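PDB 4HH8: butyrophilin subfamily 1 member A1 from Bos taurus, which may act in the secretion of milk-fat droplets and probably inhibits proliferation of activated T cells, this chain being its extracellular pair of immunoglobulin-like domains. Local coordinates for residues S132-S137 with C204-L209; I146-T151 with V217-P222; P159-Q164 with F171-E176. The protein carries 1 engineered substitution. One frame throughout, in Å; residues are numbered along the deposited sequence.

In the fold
All three contacts lie in the second, C-terminal immunoglobulin-like domain of the chain, a sandwich of two antiparallel sheets. One sheet holds strands 135-140, 146-155, 186-194 and 175-180; the other holds 170-171, 160-165, 201-208 and 213-220. Contacts 1 and 2 cross the interior from sheet to sheet, their centres about 12 Å apart. The disulfide ties them together, C204 SG to C150 SG at 2.1 Å. Contact 3 is nested in the chain inside the loops closed by the other two; its centre is about 10 Å from that of contact 1 and 12 Å from that of contact 2. Its W163 lays CH2 3.6 Å from C150 CB, beside the disulfide.

Contact 1: S132-S137 with C204-L209; sequences SDPHIS and CAIRNL. Engineered in segment 204-209: A205 (natural residue Cys).
C204, P134 and I136 supply most of the surface buried here, with I206 as the fourth partner. The two segments belong to opposite sheets and meet mainly through side chains. I136 sends its delta end inward: CG1 stands anti to the carbonyl carbon (chi1 -65°) and the chain continues nearly extended, which brings CD1 to 3.8 Å from C204 CB, with CG1 a little farther off the same carbon. The touch is on the beta carbon of the cysteine, because SG is turned anti to its own backbone N (chi1 170°) and leads away to its disulfide partner C150. Two residues along, P134 offers one side of its ring to I206: P134 CB lies 3.9 Å from I206 CG1, and the two side chains slide past each other in opposite directions. The backbones come nearest here, with P134 CA and I206 CA 7.1 Å apart. P134 CG also passes the carbonyl of C204, at a loose 4.4 Å from its O. All four residues are buried, so the contact is apolar packing in the interior. Around it, P134 and I206 both rest on C150 of strand 146-155, and I136 reaches L148 of that strand. P134 and I136 also touch V217, so strand 135-140, with the loop leading into it, packs over the neighbouring strands 201-208 and 213-220 of the other sheet.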
loop_
_atom_site.group_PDB
_atom_site.type_symbol
_atom_site.label_atom_id
_atom_site.label_comp_id
_atom_site.label_asym_id
_atom_site.label_seq_id
_atom_site.Cartn_x
_atom_site.Cartn_y
_atom_site.Cartn_z
ATOM N N SER A 132 10.723 3.390 -9.759
ATOM C CA SER A 132 11.604 4.220 -10.584
ATOM C C SER A 132 11.160 4.258 -12.027
ATOM O O SER A 132 10.460 3.329 -12.474
ATOM C CB SER A 132 13.019 3.643 -10.565
ATOM O OG SER A 132 13.009 2.284 -10.982
ATOM N N ASP A 133 11.590 5.300 -12.752
ATOM C CA ASP A 133 11.477 5.370 -14.208
ATOM C C ASP A 133 11.949 4.074 -14.858
ATOM O O ASP A 133 13.109 3.671 -14.667
ATOM C CB ASP A 133 12.294 6.532 -14.792
ATOM C CG ASP A 133 11.700 7.904 -14.482
ATOM O OD1 ASP A 133 10.807 8.040 -13.629
ATOM O OD2 ASP A 133 12.159 8.887 -15.086
ATOM N N PRO A 134 11.052 3.392 -15.611
ATOM C CA PRO A 134 11.423 2.094 -16.231
ATOM C C PRO A 134 12.518 2.251 -17.262
ATOM O O PRO A 134 12.688 3.326 -17.813
ATOM C CB PRO A 134 10.132 1.607 -16.893
ATOM C CG PRO A 134 9.172 2.799 -16.851
ATOM C CD PRO A 134 9.617 3.677 -15.707
ATOM N N HIS A 135 13.231 1.171 -17.535
ATOM C CA HIS A 135 14.316 1.227 -18.464
ATOM C C HIS A 135 14.272 0.027 -19.359
ATOM O O HIS A 135 14.064 -1.095 -18.893
ATOM C CB HIS A 135 15.658 1.217 -17.728
ATOM C CG HIS A 135 16.819 1.336 -18.654
ATOM N ND1 HIS A 135 17.542 0.246 -19.079
ATOM C CD2 HIS A 135 17.321 2.402 -19.313
ATOM C CE1 HIS A 135 18.460 0.642 -19.938
ATOM N NE2 HIS A 135 18.330 1.939 -20.115
ATOM N N ILE A 136 14.508 0.246 -20.637
ATOM C CA ILE A 136 14.607 -0.873 -21.559
ATOM C C ILE A 136 16.032 -1.099 -22.074
ATOM O O ILE A 136 16.646 -0.208 -22.631
ATOM C CB ILE A 136 13.604 -0.742 -22.764
ATOM C CG1 ILE A 136 12.157 -0.822 -22.281
ATOM C CG2 ILE A 136 13.842 -1.847 -23.747
ATOM C CD1 ILE A 136 11.103 -0.371 -23.372
ATOM N N SER A 137 16.522 -2.313 -21.875
ATOM C CA SER A 137 17.741 -2.839 -22.484
ATOM C C SER A 137 17.407 -3.510 -23.781
ATOM O O SER A 137 16.493 -4.326 -23.824
ATOM C CB SER A 137 18.313 -3.951 -21.605
ATOM O OG SER A 137 19.266 -3.437 -20.734
ATOM N N CYS A 204 7.053 0.128 -22.650
ATOM C CA CYS A 204 6.875 -0.725 -21.504
ATOM C C CYS A 204 6.241 0.172 -20.463
ATOM O O CYS A 204 6.756 1.245 -20.214
ATOM C CB CYS A 204 8.243 -1.235 -21.006
ATOM S SG CYS A 204 8.158 -2.103 -19.372
ATOM N N ALA A 205 5.125 -0.242 -19.868
ATOM C CA ALA A 205 4.513 0.528 -18.810
ATOM C C ALA A 205 4.520 -0.303 -17.565
ATOM O O ALA A 205 4.197 -1.487 -17.616
ATOM C CB ALA A 205 3.063 0.936 -19.160
ATOM N N ILE A 206 4.887 0.312 -16.446
ATOM C CA ILE A 206 4.805 -0.344 -15.189
ATOM C C ILE A 206 3.703 0.356 -14.411
ATOM O O ILE A 206 3.769 1.560 -14.212
ATOM C CB ILE A 206 6.145 -0.216 -14.346
ATOM C CG1 ILE A 206 7.402 -0.603 -15.163
ATOM C CG2 ILE A 206 6.053 -1.014 -13.110
ATOM C CD1 ILE A 206 7.455 -2.037 -15.640
ATOM N N ARG A 207 2.736 -0.382 -13.900
ATOM C CA ARG A 207 1.623 0.289 -13.265
ATOM C C ARG A 207 1.387 -0.203 -11.868
ATOM O O ARG A 207 1.308 -1.401 -11.647
ATOM C CB ARG A 207 0.361 0.029 -14.122
ATOM C CG ARG A 207 -0.891 0.748 -13.624
ATOM C CD ARG A 207 -2.031 0.543 -14.613
ATOM N NE ARG A 207 -3.276 1.143 -14.149
ATOM C CZ ARG A 207 -3.628 2.405 -14.372
ATOM N NH1 ARG A 207 -2.810 3.231 -15.037
ATOM N NH2 ARG A 207 -4.793 2.843 -13.929
ATOM N N ASN A 208 1.225 0.718 -10.931
ATOM C CA ASN A 208 0.704 0.380 -9.620
ATOM C C ASN A 208 -0.837 0.421 -9.683
ATOM O O ASN A 208 -1.430 1.507 -9.709
ATOM C CB ASN A 208 1.257 1.361 -8.599
ATOM C CG ASN A 208 0.958 0.981 -7.188
ATOM O OD1 ASN A 208 -0.175 0.691 -6.867
ATOM N ND2 ASN A 208 1.986 0.997 -6.303
ATOM N N LEU A 209 -1.466 -0.759 -9.675
ATOM C CA LEU A 209 -2.934 -0.929 -9.817
ATOM C C LEU A 209 -3.749 -0.360 -8.648
ATOM O O LEU A 209 -4.859 0.099 -8.825
ATOM C CB LEU A 209 -3.277 -2.405 -9.974
ATOM C CG LEU A 209 -2.600 -3.027 -11.194
ATOM C CD1 LEU A 209 -2.978 -4.486 -11.261
ATOM C CD2 LEU A 209 -3.107 -2.302 -12.396
#

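Contact 2: I146-T151 with V217-P222; sequences IQLECT and VEVSIP
The hydrophobic interior of an immunoglobulin sandwich continues here toward the end where the chain leaves it: I146 and L148 of strand 146-155 face, across the gap between the sheets, V219 of strand 213-220 and I221 just past its end. The inward residues alternate along each segment and pair in opposite order: I146 CA lies 8.4 Å from I221 CA, and L148 CA 9.3 Å from V219 CA, spacings set by side chains rather than by backbone pairing. I146 and I221 cross obliquely. The delta methyl of I146 comes against the branch methyl of I221, with I146 CD1 3.4 Å from I221 CG2, a closeness that may partly reflect how the I221 side chain was modelled. I221 can present this methyl because CG2 lies anti to its backbone N while CG1 takes the place beside that N (chi1 -61°). The same I146 CD1 also passes the carbonyl of the next residue, 4.2 Å from P222 O. Nearer the disulfide, L148 and V219 reach toward each other tip to tip, L148 CD1 standing 4.2 Å from V219 CG1. That valine methyl sits between its backbone N and carbonyl carbon, the crowded position (chi1 70°). L148 is covered from other directions by I136 and M138 of strand 135-140 and by I194 of strand 186-194, while I221 also touches V202 of strand 201-208. Both side-chain pairs bring methyl groups together, with no polar group bonding one segment to the other. These two segments are therefore held to each other by apolar packing of branched side chains, buried on the side of I146 and L148 but only partly so at V219 and I221.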
loop_
_atom_site.group_PDB
_atom_site.type_symbol
_atom_site.label_atom_id
_atom_site.label_comp_id
_atom_site.label_asym_id
_atom_site.label_seq_id
_atom_site.Cartn_x
_atom_site.Cartn_y
_atom_site.Cartn_z
ATOM N N ILE A 146 15.277 -9.404 -31.818
ATOM C CA ILE A 146 15.550 -8.440 -30.736
ATOM C C ILE A 146 14.896 -8.837 -29.380
ATOM O O ILE A 146 13.692 -9.078 -29.306
ATOM C CB ILE A 146 15.086 -6.999 -31.140
ATOM C CG1 ILE A 146 15.437 -6.709 -32.602
ATOM C CG2 ILE A 146 15.632 -5.939 -30.174
ATOM C CD1 ILE A 146 15.649 -5.237 -32.940
ATOM N N GLN A 147 15.710 -8.891 -28.328
ATOM C CA GLN A 147 15.246 -9.165 -26.966
ATOM C C GLN A 147 15.260 -7.870 -26.177
ATOM O O GLN A 147 16.287 -7.189 -26.113
ATOM C CB GLN A 147 16.164 -10.166 -26.250
ATOM C CG GLN A 147 16.545 -11.421 -27.038
ATOM C CD GLN A 147 17.897 -12.016 -26.609
ATOM O OE1 GLN A 147 18.838 -11.288 -26.245
ATOM N NE2 GLN A 147 18.000 -13.341 -26.670
ATOM N N LEU A 148 14.133 -7.516 -25.581
ATOM C CA LEU A 148 14.079 -6.330 -24.745
ATOM C C LEU A 148 13.901 -6.739 -23.296
ATOM O O LEU A 148 13.141 -7.663 -23.003
ATOM C CB LEU A 148 12.933 -5.411 -25.157
ATOM C CG LEU A 148 12.829 -4.936 -26.616
ATOM C CD1 LEU A 148 11.587 -4.079 -26.761
ATOM C CD2 LEU A 148 14.094 -4.108 -27.108
ATOM N N GLU A 149 14.562 -6.026 -22.391
ATOM C CA GLU A 149 14.332 -6.234 -20.988
ATOM C C GLU A 149 13.944 -4.953 -20.327
ATOM O O GLU A 149 14.664 -3.993 -20.401
ATOM C CB GLU A 149 15.547 -6.822 -20.285
ATOM C CG GLU A 149 15.212 -7.134 -18.837
ATOM C CD GLU A 149 16.384 -7.648 -18.019
ATOM O OE1 GLU A 149 17.372 -6.902 -17.799
ATOM O OE2 GLU A 149 16.290 -8.813 -17.575
ATOM N N CYS A 150 12.794 -4.943 -19.666
ATOM C CA CYS A 150 12.314 -3.734 -19.000
ATOM C C CYS A 150 12.446 -3.917 -17.503
ATOM O O CYS A 150 12.054 -4.947 -16.924
ATOM C CB CYS A 150 10.866 -3.426 -19.384
ATOM S SG CYS A 150 10.134 -1.971 -18.606
ATOM N N THR A 151 12.958 -2.887 -16.874
ATOM C CA THR A 151 13.425 -2.978 -15.512
ATOM C C THR A 151 12.923 -1.771 -14.710
ATOM O O THR A 151 12.812 -0.694 -15.244
ATOM C CB THR A 151 14.945 -3.096 -15.605
ATOM O OG1 THR A 151 15.323 -4.493 -15.513
ATOM C CG2 THR A 151 15.610 -2.264 -14.604
ATOM N N VAL A 217 8.214 3.797 -20.689
ATOM C CA VAL A 217 9.424 4.120 -21.395
ATOM C C VAL A 217 9.261 3.553 -22.793
ATOM O O VAL A 217 8.747 2.449 -22.983
ATOM C CB VAL A 217 10.695 3.586 -20.666
ATOM C CG1 VAL A 217 10.721 2.047 -20.649
ATOM C CG2 VAL A 217 11.975 4.165 -21.292
ATOM N N GLU A 218 9.665 4.339 -23.765
ATOM C CA GLU A 218 9.564 3.946 -25.160
ATOM C C GLU A 218 10.971 3.699 -25.671
ATOM O O GLU A 218 11.888 4.388 -25.285
ATOM C CB GLU A 218 8.871 5.077 -25.929
ATOM C CG GLU A 218 8.527 4.793 -27.386
ATOM C CD GLU A 218 7.274 5.532 -27.817
ATOM O OE1 GLU A 218 6.885 6.501 -27.117
ATOM O OE2 GLU A 218 6.657 5.125 -28.838
ATOM N N VAL A 219 11.160 2.685 -26.495
ATOM C CA VAL A 219 12.445 2.505 -27.153
ATOM C C VAL A 219 12.244 2.414 -28.671
ATOM O O VAL A 219 11.119 2.430 -29.145
ATOM C CB VAL A 219 13.232 1.305 -26.583
ATOM C CG1 VAL A 219 12.579 -0.024 -26.969
ATOM C CG2 VAL A 219 14.690 1.361 -27.027
ATOM N N SER A 220 13.343 2.316 -29.412
ATOM C CA SER A 220 13.347 2.486 -30.846
ATOM C C SER A 220 14.080 1.313 -31.457
ATOM O O SER A 220 15.203 1.007 -31.045
ATOM C CB SER A 220 14.082 3.777 -31.186
ATOM O OG SER A 220 13.654 4.258 -32.439
ATOM N N ILE A 221 13.454 0.667 -32.435
ATOM C CA ILE A 221 13.998 -0.548 -33.033
ATOM C C ILE A 221 14.616 -0.290 -34.418
ATOM O O ILE A 221 13.918 0.207 -35.309
ATOM C CB ILE A 221 12.893 -1.642 -33.186
ATOM C CG1 ILE A 221 12.296 -2.039 -31.832
ATOM C CG2 ILE A 221 13.413 -2.857 -33.963
ATOM C CD1 ILE A 221 11.001 -1.327 -31.520
ATOM N N PRO A 222 15.926 -0.608 -34.588
ATOM C CA PRO A 222 16.635 -0.695 -35.879
ATOM C C PRO A 222 16.137 -1.800 -36.829
ATOM O O PRO A 222 15.802 -2.908 -36.376
ATOM C CB PRO A 222 18.091 -0.989 -35.468
ATOM C CG PRO A 222 18.066 -1.220 -33.979
ATOM C CD PRO A 222 16.886 -0.462 -33.482
#

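Contact 3: P159-Q164 with F171-E176; sequences PQVQWQ and FPSMSE. Unlike the reference sequence in segment 159-164: Q164 (reference Arg).
W163 turns CG anti to its carbonyl carbon (chi1 -60°), whereas F171 places its ring between backbone N and carbonyl carbon (chi1 59°). The phenyl face is thereby brought over the W163 CB methylene, a CH-pi contact with CB 3.7 Å from the F171 ring centroid. The two ring planes are only 23° apart, yet the rings are so far displaced that little stacking results. The backbones join as an antiparallel hydrogen-bonded pair, F171 N to W163 O at 3.0 Å. A water accepts from W163 N and lies close to F171 O.

At the indole edge, W163 NE1 donates a hydrogen bond to S173 OG at 3.0 Å, almost in the ring plane. S173 OG in turn donates to the anti lone pair of E176 OE2 at 2.8 Å, so the serine hydroxyl links indole and carboxylate. R178 pairs with the other oxygen of E176. V161 meets the carboxylate from the opposite direction, its CB 3.7 Å from E176 OE2.

M174 and S175, both facing S191, form a classic beta bulge. With its indole against C150 of the disulfide, W163 is the core tryptophan characteristic of immunoglobulin domains.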
loop_
_atom_site.group_PDB
_atom_site.type_symbol
_atom_site.label_atom_id
_atom_site.label_comp_id
_atom_site.label_asym_id
_atom_site.label_seq_id
_atom_site.Cartn_x
_atom_site.Cartn_y
_atom_site.Cartn_z
ATOM N N PRO A 159 3.733 -4.803 -9.058
ATOM C CA PRO A 159 3.296 -3.911 -10.134
ATOM C C PRO A 159 3.007 -4.711 -11.444
ATOM O O PRO A 159 3.495 -5.835 -11.620
ATOM C CB PRO A 159 4.525 -3.002 -10.313
ATOM C CG PRO A 159 5.672 -4.014 -10.094
ATOM C CD PRO A 159 5.216 -4.865 -8.967
ATOM N N GLN A 160 2.214 -4.136 -12.333
ATOM C CA GLN A 160 1.848 -4.789 -13.576
ATOM C C GLN A 160 2.730 -4.223 -14.659
ATOM O O GLN A 160 3.084 -3.048 -14.616
ATOM C CB GLN A 160 0.360 -4.519 -13.877
ATOM C CG GLN A 160 -0.136 -4.677 -15.366
ATOM C CD GLN A 160 -1.573 -4.139 -15.558
ATOM O OE1 GLN A 160 -1.786 -3.094 -16.162
ATOM N NE2 GLN A 160 -2.539 -4.827 -14.993
ATOM N N VAL A 161 3.114 -5.077 -15.601
ATOM C CA VAL A 161 3.913 -4.708 -16.744
ATOM C C VAL A 161 2.999 -4.778 -17.983
ATOM O O VAL A 161 2.270 -5.725 -18.129
ATOM C CB VAL A 161 5.065 -5.698 -16.937
ATOM C CG1 VAL A 161 5.911 -5.316 -18.130
ATOM C CG2 VAL A 161 5.978 -5.809 -15.643
ATOM N N GLN A 162 3.050 -3.779 -18.868
ATOM C CA GLN A 162 2.283 -3.815 -20.106
ATOM C C GLN A 162 3.210 -3.383 -21.240
ATOM O O GLN A 162 3.839 -2.344 -21.162
ATOM C CB GLN A 162 1.011 -2.927 -19.975
ATOM C CG GLN A 162 0.288 -2.511 -21.280
ATOM C CD GLN A 162 -0.522 -1.154 -21.138
ATOM O OE1 GLN A 162 0.048 -0.059 -20.879
ATOM N NE2 GLN A 162 -1.833 -1.239 -21.333
ATOM N N TRP A 163 3.333 -4.203 -22.264
ATOM C CA TRP A 163 4.043 -3.815 -23.477
ATOM C C TRP A 163 3.053 -3.368 -24.534
ATOM O O TRP A 163 2.026 -4.000 -24.713
ATOM C CB TRP A 163 4.830 -4.986 -24.057
ATOM C CG TRP A 163 5.851 -5.534 -23.144
ATOM C CD1 TRP A 163 5.666 -6.494 -22.175
ATOM C CD2 TRP A 163 7.218 -5.161 -23.088
ATOM N NE1 TRP A 163 6.842 -6.751 -21.539
ATOM C CE2 TRP A 163 7.816 -5.935 -22.071
ATOM C CE3 TRP A 163 8.018 -4.260 -23.824
ATOM C CZ2 TRP A 163 9.173 -5.862 -21.780
ATOM C CZ3 TRP A 163 9.391 -4.179 -23.521
ATOM C CH2 TRP A 163 9.939 -4.974 -22.494
ATOM N N GLN A 164 3.409 -2.330 -25.277
ATOM C CA GLN A 164 2.549 -1.785 -26.316
ATOM C C GLN A 164 3.336 -1.426 -27.543
ATOM O O GLN A 164 4.459 -0.935 -27.423
ATOM C CB GLN A 164 1.885 -0.515 -25.801
ATOM C CG GLN A 164 0.523 -0.706 -25.249
ATOM C CD GLN A 164 -0.115 0.627 -24.977
ATOM O OE1 GLN A 164 0.366 1.393 -24.137
ATOM N NE2 GLN A 164 -1.180 0.937 -25.703
ATOM N N PHE A 171 0.798 -6.413 -25.926
ATOM C CA PHE A 171 1.184 -7.796 -26.044
ATOM C C PHE A 171 1.897 -8.206 -24.757
ATOM O O PHE A 171 2.370 -7.336 -24.022
ATOM C CB PHE A 171 2.014 -8.031 -27.302
ATOM C CG PHE A 171 3.262 -7.223 -27.371
ATOM C CD1 PHE A 171 4.457 -7.737 -26.912
ATOM C CD2 PHE A 171 3.248 -5.964 -27.914
ATOM C CE1 PHE A 171 5.616 -6.997 -26.977
ATOM C CE2 PHE A 171 4.398 -5.222 -28.001
ATOM C CZ PHE A 171 5.597 -5.754 -27.530
ATOM N N PRO A 172 1.902 -9.514 -24.421
ATOM C CA PRO A 172 2.430 -9.918 -23.121
ATOM C C PRO A 172 3.961 -10.001 -23.049
ATOM O O PRO A 172 4.605 -9.986 -24.090
ATOM C CB PRO A 172 1.826 -11.307 -22.910
ATOM C CG PRO A 172 1.488 -11.765 -24.239
ATOM C CD PRO A 172 1.063 -10.572 -25.008
ATOM N N SER A 173 4.526 -10.102 -21.838
ATOM C CA SER A 173 5.947 -10.466 -21.690
ATOM C C SER A 173 6.205 -11.911 -22.131
ATOM O O SER A 173 5.298 -12.728 -22.221
ATOM C CB SER A 173 6.420 -10.291 -20.232
ATOM O OG SER A 173 6.029 -9.017 -19.715
HETATM N N MSE A 174 7.468 -12.222 -22.387
HETATM C CA MSE A 174 7.948 -13.607 -22.457
HETATM C C MSE A 174 8.060 -14.127 -21.052
HETATM O O MSE A 174 7.436 -15.142 -20.690
HETATM C CB MSE A 174 9.313 -13.661 -23.112
HETATM C CG MSE A 174 9.229 -14.020 -24.600
HETATM SE SE MSE A 174 8.669 -15.906 -24.881
HETATM C CE MSE A 174 10.513 -16.646 -24.744
ATOM N N SER A 175 8.873 -13.435 -20.257
ATOM C CA SER A 175 9.100 -13.838 -18.900
ATOM C C SER A 175 9.000 -12.627 -17.972
ATOM O O SER A 175 9.214 -11.535 -18.403
ATOM C CB SER A 175 10.476 -14.474 -18.768
ATOM O OG SER A 175 11.485 -13.480 -18.909
ATOM N N GLU A 176 8.715 -12.838 -16.696
ATOM C CA GLU A 176 8.780 -11.755 -15.758
ATOM C C GLU A 176 9.291 -12.251 -14.445
ATOM O O GLU A 176 9.039 -13.396 -14.078
ATOM C CB GLU A 176 7.411 -11.130 -15.454
ATOM C CG GLU A 176 6.496 -10.955 -16.621
ATOM C CD GLU A 176 5.289 -10.088 -16.289
ATOM O OE1 GLU A 176 4.754 -10.132 -15.139
ATOM O OE2 GLU A 176 4.881 -9.360 -17.200
HETATM O O HOH W 1 2.109 -6.688 -21.636
#